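Local coordinates for monovalent Na+/H+ antiporter subunit D (Dietzia sp. DQ12-45-1b, PDB 7D3U), which probably forms part of a multisubunit membrane pump that exchanges sodium ions for protons across the cell membrane, at residues E137-P142 with G247-I252; P111-V116 with Y144-I149. All blocks are in the same frame, centred on the assembly; numbering follows the deposited sequence.

Interaction 1: E137-P142 with G247-I252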
loop_
_atom_site.group_PDB
_atom_site.type_symbol
_atom_site.label_atom_id
_atom_site.label_comp_id
_atom_site.label_asym_id
_atom_site.label_seq_id
_atom_site.Cartn_x
_atom_site.Cartn_y
_atom_site.Cartn_z
ATOM N N GLU A 137 4.189 7.516 10.612
ATOM C CA GLU A 137 3.847 8.817 10.035
ATOM C C GLU A 137 5.061 9.478 9.391
ATOM O O GLU A 137 4.932 10.157 8.365
ATOM C CB GLU A 137 3.224 9.727 11.090
ATOM C CG GLU A 137 2.253 9.010 11.998
ATOM C CD GLU A 137 1.165 8.280 11.235
ATOM O OE1 GLU A 137 0.793 8.726 10.128
ATOM O OE2 GLU A 137 0.712 7.229 11.726
ATOM N N VAL A 138 6.245 9.304 9.982
ATOM C CA VAL A 138 7.475 9.809 9.376
ATOM C C VAL A 138 7.749 9.127 8.045
ATOM O O VAL A 138 8.409 9.701 7.175
ATOM C CB VAL A 138 8.663 9.630 10.346
ATOM C CG1 VAL A 138 9.964 10.099 9.715
ATOM C CG2 VAL A 138 8.412 10.391 11.618
ATOM N N MET A 139 7.268 7.901 7.871
ATOM C CA MET A 139 7.378 7.201 6.600
ATOM C C MET A 139 6.281 7.594 5.622
ATOM O O MET A 139 6.507 7.581 4.407
ATOM C CB MET A 139 7.337 5.689 6.839
ATOM C CG MET A 139 7.433 4.844 5.587
ATOM S SD MET A 139 6.948 3.139 5.901
ATOM C CE MET A 139 5.231 3.356 6.353
ATOM N N LEU A 140 5.101 7.955 6.126
ATOM C CA LEU A 140 3.964 8.228 5.255
ATOM C C LEU A 140 3.976 9.653 4.722
ATOM O O LEU A 140 3.583 9.888 3.575
ATOM C CB LEU A 140 2.657 7.962 5.998
ATOM C CG LEU A 140 2.209 6.506 6.107
ATOM C CD1 LEU A 140 0.904 6.417 6.875
ATOM C CD2 LEU A 140 2.064 5.896 4.729
ATOM N N LEU A 141 4.398 10.620 5.535
ATOM C CA LEU A 141 4.360 12.009 5.085
ATOM C C LEU A 141 5.254 12.276 3.879
ATOM O O LEU A 141 4.778 12.927 2.932
ATOM C CB LEU A 141 4.707 12.944 6.249
ATOM C CG LEU A 141 3.530 13.312 7.148
ATOM C CD1 LEU A 141 3.019 12.089 7.887
ATOM C CD2 LEU A 141 3.945 14.393 8.122
ATOM N N PRO A 142 6.516 11.834 3.831
ATOM C CA PRO A 142 7.283 11.985 2.587
ATOM C C PRO A 142 6.750 11.136 1.460
ATOM O O PRO A 142 7.032 11.434 0.295
ATOM C CB PRO A 142 8.699 11.552 2.986
ATOM C CG PRO A 142 8.734 11.668 4.457
ATOM C CD PRO A 142 7.363 11.317 4.913
ATOM N N GLY A 247 7.604 -1.994 -1.685
ATOM C CA GLY A 247 8.323 -2.813 -0.732
ATOM C C GLY A 247 8.427 -2.231 0.661
ATOM O O GLY A 247 8.901 -2.906 1.578
ATOM N N LEU A 248 8.012 -0.977 0.839
ATOM C CA LEU A 248 8.182 -0.292 2.116
ATOM C C LEU A 248 6.930 -0.324 2.989
ATOM O O LEU A 248 6.948 -0.907 4.075
ATOM C CB LEU A 248 8.624 1.155 1.868
ATOM C CG LEU A 248 9.925 1.277 1.078
ATOM C CD1 LEU A 248 10.407 2.707 1.064
ATOM C CD2 LEU A 248 10.987 0.366 1.659
ATOM N N HIS A 249 5.829 0.263 2.520
ATOM C CA HIS A 249 4.720 0.583 3.418
ATOM C C HIS A 249 3.968 -0.669 3.850
ATOM O O HIS A 249 3.896 -0.989 5.046
ATOM C CB HIS A 249 3.774 1.574 2.740
ATOM C CG HIS A 249 4.422 2.868 2.364
ATOM N ND1 HIS A 249 4.845 3.789 3.297
ATOM C CD2 HIS A 249 4.722 3.395 1.155
ATOM C CE1 HIS A 249 5.377 4.827 2.681
ATOM N NE2 HIS A 249 5.315 4.613 1.381
ATOM N N THR A 250 3.385 -1.382 2.886
ATOM C CA THR A 250 2.678 -2.615 3.208
ATOM C C THR A 250 3.594 -3.600 3.917
ATOM O O THR A 250 3.157 -4.335 4.806
ATOM C CB THR A 250 2.104 -3.239 1.939
ATOM O OG1 THR A 250 3.169 -3.511 1.019
ATOM C CG2 THR A 250 1.114 -2.297 1.289
ATOM N N LYS A 251 4.879 -3.596 3.573
ATOM C CA LYS A 251 5.799 -4.542 4.188
ATOM C C LYS A 251 6.190 -4.122 5.599
ATOM O O LYS A 251 6.428 -4.984 6.451
ATOM C CB LYS A 251 7.036 -4.711 3.311
ATOM C CG LYS A 251 6.862 -5.745 2.204
ATOM C CD LYS A 251 5.887 -5.280 1.137
ATOM C CE LYS A 251 5.382 -6.441 0.309
ATOM N NZ LYS A 251 4.357 -6.007 -0.676
ATOM N N ILE A 252 6.241 -2.817 5.879
ATOM C CA ILE A 252 6.399 -2.380 7.263
ATOM C C ILE A 252 5.180 -2.790 8.078
ATOM O O ILE A 252 5.298 -3.207 9.236
ATOM C CB ILE A 252 6.647 -0.862 7.334
ATOM C CG1 ILE A 252 8.061 -0.525 6.866
ATOM C CG2 ILE A 252 6.438 -0.348 8.744
ATOM C CD1 ILE A 252 9.096 -1.532 7.272
#
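Met139 and His249 meet where two helices, 129-146 and 249-263, each in a predicted transmembrane span, pack in a buried contact. Helix 249-263 follows helix 239-245 after a short break, and the contact lies at this restart. The segments also carry Glu137 and Lys251. Charged residues within membrane helices are characteristic of the Mrp antiporter and complex I family, and these may serve ion or proton transfer. The main interaction is sulfur-aromatic. SD of Met139 sits 4.3 Å from the centroid of the His249 ring. The approach is oblique, 58° from the ring normal. The two side chains run past each other in opposite directions. The methionine reaches across with CG anti to the backbone N (chi1 180°), then bends at chi3 (64°), which brings CE to the ring edge, near its plane. The backbone O of Met139 also faces a ring edge, in plane. CD2 of Leu140 approaches the ring obliquely. An alanine in place of Met139 lacks SD and CE, and would probably leave a gap beside the ring and Ile252 without its apolar partner. That apolar pair is SD of Met139 and CG1 of Ile252, 3.9 Å apart.

Interaction 2: P111-V116 with Y144-I149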
loop_
_atom_site.group_PDB
_atom_site.type_symbol
_atom_site.label_atom_id
_atom_site.label_comp_id
_atom_site.label_asym_id
_atom_site.label_seq_id
_atom_site.Cartn_x
_atom_site.Cartn_y
_atom_site.Cartn_z
ATOM N N PRO A 111 15.717 14.491 -0.848
ATOM C CA PRO A 111 15.360 14.587 0.577
ATOM C C PRO A 111 14.201 13.694 0.974
ATOM O O PRO A 111 14.250 13.066 2.037
ATOM C CB PRO A 111 15.012 16.069 0.753
ATOM C CG PRO A 111 15.741 16.750 -0.312
ATOM C CD PRO A 111 15.676 15.824 -1.476
ATOM N N LEU A 112 13.156 13.614 0.148
ATOM C CA LEU A 112 11.977 12.848 0.537
ATOM C C LEU A 112 12.273 11.355 0.581
ATOM O O LEU A 112 11.756 10.643 1.449
ATOM C CB LEU A 112 10.820 13.145 -0.413
ATOM C CG LEU A 112 10.122 14.487 -0.197
ATOM C CD1 LEU A 112 8.966 14.646 -1.165
ATOM C CD2 LEU A 112 9.647 14.624 1.235
ATOM N N VAL A 113 13.103 10.861 -0.338
ATOM C CA VAL A 113 13.483 9.453 -0.300
ATOM C C VAL A 113 14.262 9.150 0.973
ATOM O O VAL A 113 14.053 8.114 1.616
ATOM C CB VAL A 113 14.284 9.079 -1.560
ATOM C CG1 VAL A 113 14.925 7.717 -1.398
ATOM C CG2 VAL A 113 13.380 9.087 -2.768
ATOM N N LEU A 114 15.148 10.061 1.375
ATOM C CA LEU A 114 15.921 9.841 2.592
ATOM C C LEU A 114 15.037 9.917 3.829
ATOM O O LEU A 114 15.251 9.179 4.795
ATOM C CB LEU A 114 17.059 10.854 2.678
ATOM C CG LEU A 114 18.224 10.568 1.735
ATOM C CD1 LEU A 114 19.366 11.530 1.982
ATOM C CD2 LEU A 114 18.682 9.136 1.893
ATOM N N LEU A 115 14.030 10.789 3.816
ATOM C CA LEU A 115 13.113 10.864 4.947
ATOM C C LEU A 115 12.244 9.616 5.038
ATOM O O LEU A 115 11.978 9.116 6.137
ATOM C CB LEU A 115 12.256 12.123 4.837
ATOM C CG LEU A 115 12.983 13.414 5.213
ATOM C CD1 LEU A 115 12.595 14.551 4.292
ATOM C CD2 LEU A 115 12.686 13.779 6.652
ATOM N N VAL A 116 11.809 9.086 3.893
ATOM C CA VAL A 116 11.077 7.823 3.887
ATOM C C VAL A 116 11.959 6.695 4.404
ATOM O O VAL A 116 11.508 5.831 5.164
ATOM C CB VAL A 116 10.540 7.525 2.475
ATOM C CG1 VAL A 116 9.888 6.167 2.429
ATOM C CG2 VAL A 116 9.543 8.580 2.061
ATOM N N TYR A 144 3.590 10.981 0.710
ATOM C CA TYR A 144 2.582 11.820 0.075
ATOM C C TYR A 144 3.219 12.860 -0.833
ATOM O O TYR A 144 2.646 13.209 -1.872
ATOM C CB TYR A 144 1.715 12.499 1.134
ATOM C CG TYR A 144 1.102 11.548 2.137
ATOM C CD1 TYR A 144 0.857 10.222 1.811
ATOM C CD2 TYR A 144 0.766 11.981 3.411
ATOM C CE1 TYR A 144 0.298 9.355 2.724
ATOM C CE2 TYR A 144 0.206 11.120 4.331
ATOM C CZ TYR A 144 -0.026 9.809 3.983
ATOM O OH TYR A 144 -0.584 8.947 4.896
ATOM N N GLY A 145 4.396 13.366 -0.464
ATOM C CA GLY A 145 5.102 14.278 -1.342
ATOM C C GLY A 145 5.646 13.599 -2.579
ATOM O O GLY A 145 5.684 14.202 -3.655
ATOM N N LEU A 146 6.068 12.339 -2.452
ATOM C CA LEU A 146 6.577 11.601 -3.601
ATOM C C LEU A 146 5.476 11.224 -4.581
ATOM O O LEU A 146 5.772 10.952 -5.748
ATOM C CB LEU A 146 7.305 10.341 -3.137
ATOM C CG LEU A 146 8.661 10.545 -2.465
ATOM C CD1 LEU A 146 9.258 9.211 -2.063
ATOM C CD2 LEU A 146 9.594 11.290 -3.392
ATOM N N MET A 147 4.219 11.200 -4.140
ATOM C CA MET A 147 3.122 10.897 -5.048
ATOM C C MET A 147 2.844 12.028 -6.026
ATOM O O MET A 147 2.143 11.806 -7.018
ATOM C CB MET A 147 1.856 10.574 -4.256
ATOM C CG MET A 147 1.975 9.335 -3.393
ATOM S SD MET A 147 0.439 8.920 -2.555
ATOM C CE MET A 147 -0.598 8.521 -3.956
ATOM N N MET A 148 3.368 13.226 -5.771
ATOM C CA MET A 148 3.241 14.337 -6.700
ATOM C C MET A 148 4.438 14.475 -7.629
ATOM O O MET A 148 4.316 15.112 -8.679
ATOM C CB MET A 148 3.047 15.651 -5.936
ATOM C CG MET A 148 1.805 15.687 -5.064
ATOM S SD MET A 148 0.357 16.326 -5.923
ATOM C CE MET A 148 -0.424 14.801 -6.435
ATOM N N ILE A 149 5.582 13.900 -7.266
ATOM C CA ILE A 149 6.754 13.930 -8.133
ATOM C C ILE A 149 6.492 13.043 -9.341
ATOM O O ILE A 149 6.292 11.831 -9.208
ATOM C CB ILE A 149 8.008 13.478 -7.377
ATOM C CG1 ILE A 149 8.324 14.443 -6.238
ATOM C CG2 ILE A 149 9.185 13.379 -8.326
ATOM C CD1 ILE A 149 8.671 15.826 -6.703
#
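Leu146 reaches from helix 129-146 to Leu112, Val113 and Val116 on helix 109-125. The bond from CA to CB points toward that helix; the contacts begin at CG. CG is anti to the carbonyl carbon (chi1 -72°) and lies 4.0 Å from CB of Leu112. There the side chain forks. CD2 lies against Leu112, with CB of that residue 3.7 Å away and its CD1 at 4.1 Å. CD1 of Leu146 continues the extended chain and meets two valines from different directions. CG2 of Val113 and CG2 of Val116 are each 4.2 Å from it. The Val113 and Leu146 side chains cross at about a right angle. The pairing is that of a transmembrane helical hairpin: the two helices are consecutive, run in roughly opposite directions and meet through aliphatic side chains. Leu112 completes the contact in return. Its CD1 lies over the backbone of Gly145, 3.8 Å from the carbonyl C of that residue and 3.9 Å from its CA. Gly145 has no side chain to stand in the way of this methyl group. Beyond the hairpin, Leu758 of the neighbouring subunit A packs on Leu112.

In the fold
The centres of interactions 1 and 2 are about 10 Å apart, and both use helix 129-146. Along the chain the segments alternate: 111-116, 137-142, 144-149, then 247-252. Interaction 2 joins neighbours in sequence, helices 109-125 and 129-146. Interaction 1 ties the same helix to the much later helix 249-263. The two contacts touch at Pro142, where helix 129-146 is kinked. Pro142 packs on Leu112, Leu115 and Val116. Leu248 also reaches across, with its CD1 3.8 Å from CG1 of Val116. Three transmembrane segments thus share one buried core. Helix 129-146 takes part in both contacts and also packs against neighbouring subunits A and C.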